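Local coordinates for hypothetical protein (Bacteroides fragilis, PDB 4JX0) that is of unknown function but binds magnesium and probably combines a DUF1735-family N-terminal domain with a C-terminal domain of the F5/8 type C family, at residues 67-72 / 126-131; 103-108 / 140-145; 184-189 / 285-290. All coordinates share one frame; numbering follows the deposited sequence.

Contact 1: 67-72 / 126-131; sequences LSFKVK and VKLTLK
Phe69 of strand 67-72 lies against Val126 and Leu128 of the antiparallel strand 126-130. Its CB sits 3.9 Å from CG2 of Val126. Farther out, CD2 passes Val126 O at the ring edge, and CE2 comes to 4.0 Å from CB of Leu128. With CG anti to its carbonyl carbon (chi1 -63°), the Phe69 ring runs alongside the Leu128 side chain, both pointing the same way, and Tyr166 meets it edge-to-face. Val71 extends this apolar face by crossing Val126 at about a right angle, CG2 to CG2 at 3.6 Å. Four backbone bonds join two hydrogen-bonded pairs. Phe69 N reaches Val126 O at 2.9 Å and Leu67 N reaches Leu128 O at 2.8 Å, each answered by a bond in the reverse direction. The non-hydrogen-bonded pair between them, Ser68 and Lys127, is on the other face, where Lys127 NZ forms a salt bridge with Glu113. On the apolar face, Phe69, Val71 and Val126 rest on Val83 and Leu85, while Leu128 touches Met144. These are neighbouring antiparallel strands with one face in the core, consistent with the beta-sandwich of an E-set, immunoglobulin-like domain.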
loop_
_atom_site.group_PDB
_atom_site.type_symbol
_atom_site.label_atom_id
_atom_site.label_comp_id
_atom_site.label_asym_id
_atom_site.label_seq_id
_atom_site.Cartn_x
_atom_site.Cartn_y
_atom_site.Cartn_z
ATOM N N LEU A 67 0.849 -14.187 4.015
ATOM C CA LEU A 67 0.036 -14.384 2.819
ATOM C C LEU A 67 -0.636 -15.728 2.936
ATOM O O LEU A 67 0.057 -16.742 2.947
ATOM C CB LEU A 67 0.909 -14.323 1.569
ATOM C CG LEU A 67 1.073 -12.955 0.946
ATOM C CD1 LEU A 67 2.347 -12.896 0.130
ATOM C CD2 LEU A 67 -0.139 -12.608 0.075
ATOM N N SER A 68 -1.969 -15.746 3.077
ATOM C CA SER A 68 -2.729 -16.987 3.206
ATOM C C SER A 68 -3.299 -17.381 1.839
ATOM O O SER A 68 -3.969 -16.570 1.206
ATOM C CB SER A 68 -3.839 -16.819 4.233
ATOM O OG SER A 68 -4.389 -18.077 4.587
ATOM N N PHE A 69 -2.988 -18.609 1.369
ATOM C CA PHE A 69 -3.441 -19.138 0.082
ATOM C C PHE A 69 -4.429 -20.266 0.282
ATOM O O PHE A 69 -4.143 -21.178 1.049
ATOM C CB PHE A 69 -2.246 -19.667 -0.719
ATOM C CG PHE A 69 -1.238 -18.614 -1.084
ATOM C CD1 PHE A 69 -1.396 -17.848 -2.231
ATOM C CD2 PHE A 69 -0.139 -18.377 -0.277
ATOM C CE1 PHE A 69 -0.474 -16.868 -2.562
ATOM C CE2 PHE A 69 0.795 -17.402 -0.622
ATOM C CZ PHE A 69 0.613 -16.645 -1.755
ATOM N N LYS A 70 -5.560 -20.236 -0.437
ATOM C CA LYS A 70 -6.581 -21.286 -0.362
ATOM C C LYS A 70 -6.164 -22.469 -1.235
ATOM O O LYS A 70 -5.726 -22.256 -2.368
ATOM C CB LYS A 70 -7.932 -20.729 -0.833
ATOM C CG LYS A 70 -9.121 -21.616 -0.506
ATOM C CD LYS A 70 -10.453 -20.849 -0.560
ATOM C CE LYS A 70 -10.947 -20.616 -1.967
ATOM N NZ LYS A 70 -12.197 -19.813 -1.988
ATOM N N VAL A 71 -6.275 -23.702 -0.720
ATOM C CA VAL A 71 -5.926 -24.907 -1.475
ATOM C C VAL A 71 -7.180 -25.745 -1.595
ATOM O O VAL A 71 -7.685 -26.206 -0.577
ATOM C CB VAL A 71 -4.769 -25.705 -0.836
ATOM C CG1 VAL A 71 -4.382 -26.896 -1.713
ATOM C CG2 VAL A 71 -3.563 -24.810 -0.567
ATOM N N LYS A 72 -7.685 -25.943 -2.825
ATOM C CA LYS A 72 -8.905 -26.706 -3.078
ATOM C C LYS A 72 -8.606 -28.123 -3.607
ATOM O O LYS A 72 -7.556 -28.357 -4.194
ATOM C CB LYS A 72 -9.777 -25.959 -4.111
ATOM C CG LYS A 72 -10.224 -24.566 -3.679
ATOM C CD LYS A 72 -10.913 -23.781 -4.799
ATOM C CE LYS A 72 -12.339 -24.203 -5.033
ATOM N NZ LYS A 72 -12.988 -23.391 -6.097
ATOM N N VAL A 126 -2.591 -22.551 3.257
ATOM C CA VAL A 126 -1.143 -22.669 3.403
ATOM C C VAL A 126 -0.631 -21.233 3.523
ATOM O O VAL A 126 -1.137 -20.351 2.829
ATOM C CB VAL A 126 -0.479 -23.483 2.273
ATOM C CG1 VAL A 126 -0.882 -24.946 2.367
ATOM C CG2 VAL A 126 -0.818 -22.928 0.901
ATOM N N LYS A 127 0.283 -20.975 4.464
ATOM C CA LYS A 127 0.752 -19.621 4.772
ATOM C C LYS A 127 2.194 -19.377 4.337
ATOM O O LYS A 127 3.038 -20.258 4.471
ATOM C CB LYS A 127 0.640 -19.380 6.291
ATOM C CG LYS A 127 0.139 -17.996 6.667
ATOM C CD LYS A 127 0.293 -17.707 8.165
ATOM C CE LYS A 127 -0.670 -18.469 9.052
ATOM N NZ LYS A 127 -0.398 -18.237 10.493
ATOM N N LEU A 128 2.466 -18.155 3.853
ATOM C CA LEU A 128 3.793 -17.668 3.491
ATOM C C LEU A 128 4.019 -16.447 4.330
ATOM O O LEU A 128 3.274 -15.482 4.186
ATOM C CB LEU A 128 3.883 -17.343 1.994
ATOM C CG LEU A 128 5.085 -16.504 1.521
ATOM C CD1 LEU A 128 6.419 -17.049 2.037
ATOM C CD2 LEU A 128 5.112 -16.418 0.021
ATOM N N THR A 129 5.002 -16.493 5.226
ATOM C CA THR A 129 5.305 -15.376 6.109
ATOM C C THR A 129 6.655 -14.773 5.719
ATOM O O THR A 129 7.646 -15.500 5.609
ATOM C CB THR A 129 5.269 -15.839 7.566
ATOM O OG1 THR A 129 4.026 -16.510 7.803
ATOM C CG2 THR A 129 5.444 -14.688 8.552
ATOM N N LEU A 130 6.677 -13.440 5.519
ATOM C CA LEU A 130 7.874 -12.674 5.161
ATOM C C LEU A 130 8.510 -12.128 6.437
ATOM O O LEU A 130 7.866 -11.353 7.140
ATOM C CB LEU A 130 7.512 -11.524 4.202
ATOM C CG LEU A 130 7.346 -11.898 2.731
ATOM C CD1 LEU A 130 6.351 -13.022 2.545
ATOM C CD2 LEU A 130 6.909 -10.701 1.930
ATOM N N LYS A 131 9.747 -12.527 6.753
ATOM C CA LYS A 131 10.421 -12.086 7.979
ATOM C C LYS A 131 11.719 -11.317 7.691
ATOM O O LYS A 131 12.306 -11.470 6.624
ATOM C CB LYS A 131 10.724 -13.298 8.889
ATOM C CG LYS A 131 11.612 -14.386 8.273
ATOM C CD LYS A 131 12.142 -15.341 9.333
ATOM C CE LYS A 131 13.147 -16.315 8.776
ATOM N NZ LYS A 131 13.670 -17.223 9.826
#

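Contact 2: 103-108 / 140-145; sequences PLFPSE and SGYVMA
The rings of Phe105 and Tyr142 each receive one atom of the other segment at the edge and others at a slant. CB of Tyr142 lies in the plane of the Phe105 ring, 3.9 Å from CD1, and the two side chains cross at about a right angle. Near the other ortho carbon, CD2, SE of Met144 (selenomethionine) approaches obliquely and stands 4.8 Å from the Phe105 ring centroid, a Met-aromatic contact. CG of Phe105 is anti to the backbone N (chi1 -177°), which sets the ring alongside Met144. The Tyr142 ring takes Leu104 O in its plane, 3.8 Å from CD2. Two prolines come to the same CD2 atom at a slant: CG of Pro103 and CD of Pro106 each lie 4.1 Å from it. The phenol end is held elsewhere, OH bonding to the backbone N of Asn138, and Leu136 touches both side chains. Two backbone bonds fix the pairing: Val143 N to Pro103 O at 3.1 Å and Phe105 N to Val143 O at 3.0 Å. Tyr142 and Met144 turn their own backbone groups to Leu170 and Val168 of strand 165-174. The loop after helix 96-99 is thus fastened by a single beta bridge, Leu104 with Val143, to the start of strand 142-150 in the sheet of the N-terminal domain.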
loop_
_atom_site.group_PDB
_atom_site.type_symbol
_atom_site.label_atom_id
_atom_site.label_comp_id
_atom_site.label_asym_id
_atom_site.label_seq_id
_atom_site.Cartn_x
_atom_site.Cartn_y
_atom_site.Cartn_z
ATOM N N PRO A 103 15.766 -8.441 -8.679
ATOM C CA PRO A 103 16.373 -9.552 -7.927
ATOM C C PRO A 103 15.357 -10.469 -7.268
ATOM O O PRO A 103 14.213 -10.086 -7.044
ATOM C CB PRO A 103 17.219 -8.842 -6.870
ATOM C CG PRO A 103 16.545 -7.542 -6.676
ATOM C CD PRO A 103 16.059 -7.147 -8.038
ATOM N N LEU A 104 15.784 -11.692 -6.964
ATOM C CA LEU A 104 14.904 -12.656 -6.312
ATOM C C LEU A 104 14.797 -12.333 -4.843
ATOM O O LEU A 104 15.797 -11.944 -4.232
ATOM C CB LEU A 104 15.406 -14.099 -6.488
ATOM C CG LEU A 104 15.330 -14.666 -7.899
ATOM C CD1 LEU A 104 16.197 -15.893 -8.026
ATOM C CD2 LEU A 104 13.897 -14.983 -8.290
ATOM N N PHE A 105 13.589 -12.485 -4.271
ATOM C CA PHE A 105 13.383 -12.268 -2.842
ATOM C C PHE A 105 14.135 -13.378 -2.102
ATOM O O PHE A 105 13.901 -14.542 -2.421
ATOM C CB PHE A 105 11.891 -12.293 -2.503
ATOM C CG PHE A 105 11.588 -12.005 -1.059
ATOM C CD1 PHE A 105 11.513 -10.698 -0.596
ATOM C CD2 PHE A 105 11.378 -13.041 -0.159
ATOM C CE1 PHE A 105 11.238 -10.432 0.744
ATOM C CE2 PHE A 105 11.086 -12.777 1.178
ATOM C CZ PHE A 105 11.022 -11.474 1.621
ATOM N N PRO A 106 15.092 -13.075 -1.195
ATOM C CA PRO A 106 15.857 -14.161 -0.547
ATOM C C PRO A 106 14.986 -15.247 0.101
ATOM O O PRO A 106 13.984 -14.937 0.734
ATOM C CB PRO A 106 16.703 -13.431 0.506
ATOM C CG PRO A 106 16.234 -12.027 0.513
ATOM C CD PRO A 106 15.557 -11.744 -0.756
ATOM N N SER A 107 15.379 -16.519 -0.072
ATOM C CA SER A 107 14.670 -17.688 0.472
ATOM C C SER A 107 14.667 -17.695 1.993
ATOM O O SER A 107 13.687 -18.118 2.595
ATOM C CB SER A 107 15.311 -18.982 -0.023
ATOM O OG SER A 107 15.445 -19.007 -1.436
ATOM N N GLU A 108 15.769 -17.249 2.612
ATOM C CA GLU A 108 15.896 -17.172 4.074
ATOM C C GLU A 108 14.824 -16.257 4.708
ATOM O O GLU A 108 14.402 -16.513 5.838
ATOM C CB GLU A 108 17.312 -16.718 4.510
ATOM C CG GLU A 108 17.796 -15.378 3.971
ATOM C CD GLU A 108 18.737 -15.455 2.782
ATOM O OE1 GLU A 108 18.435 -16.213 1.829
ATOM O OE2 GLU A 108 19.757 -14.727 2.786
ATOM N N SER A 140 14.305 -1.429 -7.004
ATOM C CA SER A 140 13.690 -2.162 -8.125
ATOM C C SER A 140 12.619 -3.156 -7.628
ATOM O O SER A 140 11.750 -3.569 -8.402
ATOM C CB SER A 140 14.746 -2.922 -8.928
ATOM O OG SER A 140 16.014 -2.287 -8.886
ATOM N N GLY A 141 12.723 -3.540 -6.358
ATOM C CA GLY A 141 11.812 -4.454 -5.706
ATOM C C GLY A 141 12.423 -5.829 -5.695
ATOM O O GLY A 141 13.607 -6.002 -5.998
ATOM N N TYR A 142 11.617 -6.806 -5.316
ATOM C CA TYR A 142 11.991 -8.212 -5.295
ATOM C C TYR A 142 10.864 -8.990 -5.912
ATOM O O TYR A 142 9.726 -8.523 -5.913
ATOM C CB TYR A 142 12.287 -8.696 -3.866
ATOM C CG TYR A 142 13.412 -7.948 -3.191
ATOM C CD1 TYR A 142 13.188 -6.729 -2.570
ATOM C CD2 TYR A 142 14.700 -8.469 -3.155
ATOM C CE1 TYR A 142 14.219 -6.027 -1.959
ATOM C CE2 TYR A 142 15.740 -7.784 -2.534
ATOM C CZ TYR A 142 15.495 -6.560 -1.936
ATOM O OH TYR A 142 16.490 -5.842 -1.318
ATOM N N VAL A 143 11.166 -10.171 -6.427
ATOM C CA VAL A 143 10.167 -11.013 -7.069
ATOM C C VAL A 143 10.363 -12.447 -6.637
ATOM O O VAL A 143 11.485 -12.859 -6.341
ATOM C CB VAL A 143 10.226 -10.856 -8.610
ATOM C CG1 VAL A 143 11.494 -11.464 -9.201
ATOM C CG2 VAL A 143 8.989 -11.443 -9.268
HETATM N N MSE A 144 9.280 -13.207 -6.579
HETATM C CA MSE A 144 9.398 -14.615 -6.241
HETATM C C MSE A 144 8.234 -15.422 -6.764
HETATM O O MSE A 144 7.123 -14.903 -6.926
HETATM C CB MSE A 144 9.526 -14.828 -4.737
HETATM C CG MSE A 144 8.350 -14.325 -3.931
HETATM SE SE MSE A 144 8.518 -14.895 -2.090
HETATM C CE MSE A 144 7.988 -16.655 -2.285
ATOM N N ALA A 145 8.508 -16.709 -7.009
ATOM C CA ALA A 145 7.532 -17.678 -7.482
ATOM C C ALA A 145 7.462 -18.819 -6.491
ATOM O O ALA A 145 8.488 -19.210 -5.923
ATOM C CB ALA A 145 7.920 -18.183 -8.860
#

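Contact 3: 184-189 / 285-290; sequences KKIEGK and YISFKK
The backbone N of Tyr285, whose ring packs on Lys185, is hydrogen-bonded to Asn183 OD1, which ties strand 283-294 to the chain just before Lys184 and Lys185. The backbone of these two passes along the tyrosine, Lys185 over one ring face. This is loop-on-sheet packing in the C-terminal domain, probably the beta-sandwich of the F5/8 type C family: a loop between strands 179-180 and 190-191 lies over strand 283-294. Its centre is a CH-pi contact, with CA of Lys185 3.7 Å from the ring centroid of Tyr285 and only 6° off the ring normal. With CG anti to the backbone N (chi1 -177°), Lys185 runs beside the phenol, its CG 3.7 Å from Tyr285 OH, and the extended chain beyond carries CD and CE on past the hydroxyl. At the base of the tyrosine, Lys184 O approaches its CB to 3.4 Å. Ile186, next in the loop, reaches farther along the strand, slanting across Tyr285 with CD1 4.0 Å from CD1 of the ring. Ser287 is hydrogen-bonded through its backbone to Asp180, so the strand is also paired with strand 179-180. At its tip, Ile186 CD1 touches the strand backbone, 3.5 Å from Ile286 O.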
loop_
_atom_site.group_PDB
_atom_site.type_symbol
_atom_site.label_atom_id
_atom_site.label_comp_id
_atom_site.label_asym_id
_atom_site.label_seq_id
_atom_site.Cartn_x
_atom_site.Cartn_y
_atom_site.Cartn_z
ATOM N N LYS A 184 -0.687 18.811 17.640
ATOM C CA LYS A 184 -0.343 19.813 18.640
ATOM C C LYS A 184 -0.050 21.112 17.898
ATOM O O LYS A 184 0.487 21.069 16.788
ATOM C CB LYS A 184 0.873 19.328 19.462
ATOM C CG LYS A 184 1.308 20.252 20.595
ATOM C CD LYS A 184 2.458 19.637 21.398
ATOM C CE LYS A 184 3.016 20.575 22.445
ATOM N NZ LYS A 184 4.179 19.981 23.158
ATOM N N LYS A 185 -0.444 22.256 18.475
ATOM C CA LYS A 185 -0.222 23.583 17.882
ATOM C C LYS A 185 1.260 23.774 17.563
ATOM O O LYS A 185 2.111 23.417 18.385
ATOM C CB LYS A 185 -0.714 24.674 18.846
ATOM C CG LYS A 185 -0.610 26.100 18.326
ATOM C CD LYS A 185 -1.437 27.060 19.186
ATOM C CE LYS A 185 -1.418 28.478 18.672
ATOM N NZ LYS A 185 -2.262 29.386 19.500
ATOM N N ILE A 186 1.571 24.294 16.361
ATOM C CA ILE A 186 2.952 24.501 15.942
ATOM C C ILE A 186 3.468 25.750 16.599
ATOM O O ILE A 186 2.863 26.828 16.452
ATOM C CB ILE A 186 3.117 24.554 14.399
ATOM C CG1 ILE A 186 2.855 23.169 13.799
ATOM C CG2 ILE A 186 4.537 25.035 14.014
ATOM C CD1 ILE A 186 2.510 23.163 12.353
ATOM N N GLU A 187 4.666 25.585 17.233
ATOM C CA GLU A 187 5.440 26.626 17.899
ATOM C C GLU A 187 6.543 27.080 16.946
ATOM O O GLU A 187 7.654 26.553 16.954
ATOM C CB GLU A 187 6.028 26.119 19.243
ATOM C CG GLU A 187 4.996 25.605 20.239
ATOM C CD GLU A 187 3.825 26.517 20.582
ATOM O OE1 GLU A 187 3.988 27.760 20.548
ATOM O OE2 GLU A 187 2.747 25.977 20.920
ATOM N N GLY A 188 6.181 28.002 16.074
ATOM C CA GLY A 188 7.081 28.587 15.089
ATOM C C GLY A 188 6.554 29.952 14.720
ATOM O O GLY A 188 5.636 30.436 15.389
ATOM N N LYS A 189 7.074 30.563 13.646
ATOM C CA LYS A 189 6.586 31.875 13.215
ATOM C C LYS A 189 5.761 31.677 11.942
ATOM O O LYS A 189 6.293 31.256 10.918
ATOM C CB LYS A 189 7.691 32.939 13.046
ATOM C CG LYS A 189 9.112 32.466 12.802
ATOM C CD LYS A 189 10.105 33.608 12.955
ATOM C CE LYS A 189 11.443 33.349 12.303
ATOM N NZ LYS A 189 12.190 32.243 12.957
ATOM N N TYR A 285 -2.901 20.552 12.261
ATOM C CA TYR A 285 -1.500 20.967 12.384
ATOM C C TYR A 285 -0.632 19.843 11.882
ATOM O O TYR A 285 -0.579 18.789 12.525
ATOM C CB TYR A 285 -1.134 21.322 13.835
ATOM C CG TYR A 285 -1.694 22.644 14.305
ATOM C CD1 TYR A 285 -1.105 23.846 13.927
ATOM C CD2 TYR A 285 -2.780 22.696 15.168
ATOM C CE1 TYR A 285 -1.590 25.070 14.389
ATOM C CE2 TYR A 285 -3.271 23.910 15.645
ATOM C CZ TYR A 285 -2.672 25.094 15.256
ATOM O OH TYR A 285 -3.230 26.274 15.672
ATOM N N ILE A 286 0.005 20.029 10.713
ATOM C CA ILE A 286 0.894 19.030 10.109
ATOM C C ILE A 286 2.306 19.460 10.454
ATOM O O ILE A 286 2.686 20.555 10.050
ATOM C CB ILE A 286 0.648 18.940 8.580
ATOM C CG1 ILE A 286 -0.860 18.727 8.293
ATOM C CG2 ILE A 286 1.511 17.830 7.962
ATOM C CD1 ILE A 286 -1.243 18.739 6.906
ATOM N N SER A 287 3.063 18.660 11.235
ATOM C CA SER A 287 4.412 19.040 11.674
ATOM C C SER A 287 5.485 18.112 11.177
ATOM O O SER A 287 5.315 16.899 11.213
ATOM C CB SER A 287 4.491 19.060 13.198
ATOM O OG SER A 287 3.661 20.050 13.775
ATOM N N PHE A 288 6.634 18.684 10.787
ATOM C CA PHE A 288 7.805 17.917 10.406
ATOM C C PHE A 288 8.565 17.549 11.680
ATOM O O PHE A 288 8.862 18.443 12.482
ATOM C CB PHE A 288 8.716 18.716 9.455
ATOM C CG PHE A 288 8.166 18.912 8.063
ATOM C CD1 PHE A 288 8.042 17.843 7.191
ATOM C CD2 PHE A 288 7.882 20.180 7.584
ATOM C CE1 PHE A 288 7.570 18.025 5.891
ATOM C CE2 PHE A 288 7.410 20.362 6.282
ATOM C CZ PHE A 288 7.259 19.284 5.444
ATOM N N LYS A 289 8.876 16.251 11.883
ATOM C CA LYS A 289 9.638 15.792 13.057
ATOM C C LYS A 289 11.001 16.476 13.092
ATOM O O LYS A 289 11.447 16.929 14.148
ATOM C CB LYS A 289 9.794 14.270 13.053
ATOM C CG LYS A 289 8.502 13.550 13.402
ATOM C CD LYS A 289 8.586 12.059 13.174
ATOM C CE LYS A 289 7.468 11.348 13.893
ATOM N NZ LYS A 289 7.343 9.937 13.486
ATOM N N LYS A 290 11.627 16.587 11.916
ATOM C CA LYS A 290 12.878 17.293 11.686
ATOM C C LYS A 290 12.583 18.393 10.672
ATOM O O LYS A 290 12.190 18.041 9.562
ATOM C CB LYS A 290 13.939 16.308 11.155
ATOM C CG LYS A 290 15.295 16.947 10.900
ATOM C CD LYS A 290 16.380 15.919 10.634
ATOM C CE LYS A 290 17.737 16.574 10.534
ATOM N NZ LYS A 290 18.834 15.577 10.396
#

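How the contacts relate
Contacts 1 and 2 both reach the same mixed sheet of the N-terminal domain, contact 1 by pairing two of its strands and contact 2 by fixing a loop to a third. Their centres are 16 Å apart, and they alternate along the chain: 67-72, 103-108, 126-131, then 140-145. Strands 123-130 and 142-150 are consecutive yet not adjacent in the sheet. Leu128 CD2 lies 3.7 Å from Met144 CE, and Leu130 CG lies 3.9 Å from Phe105 CZ, so the two contacts probably share one apolar interior. Contact 3 follows later, in the C-terminal domain, its centre about 43 Å from that of contact 1 and about 39 Å from that of contact 2. It touches neither, in keeping with two domains packed around separate cores.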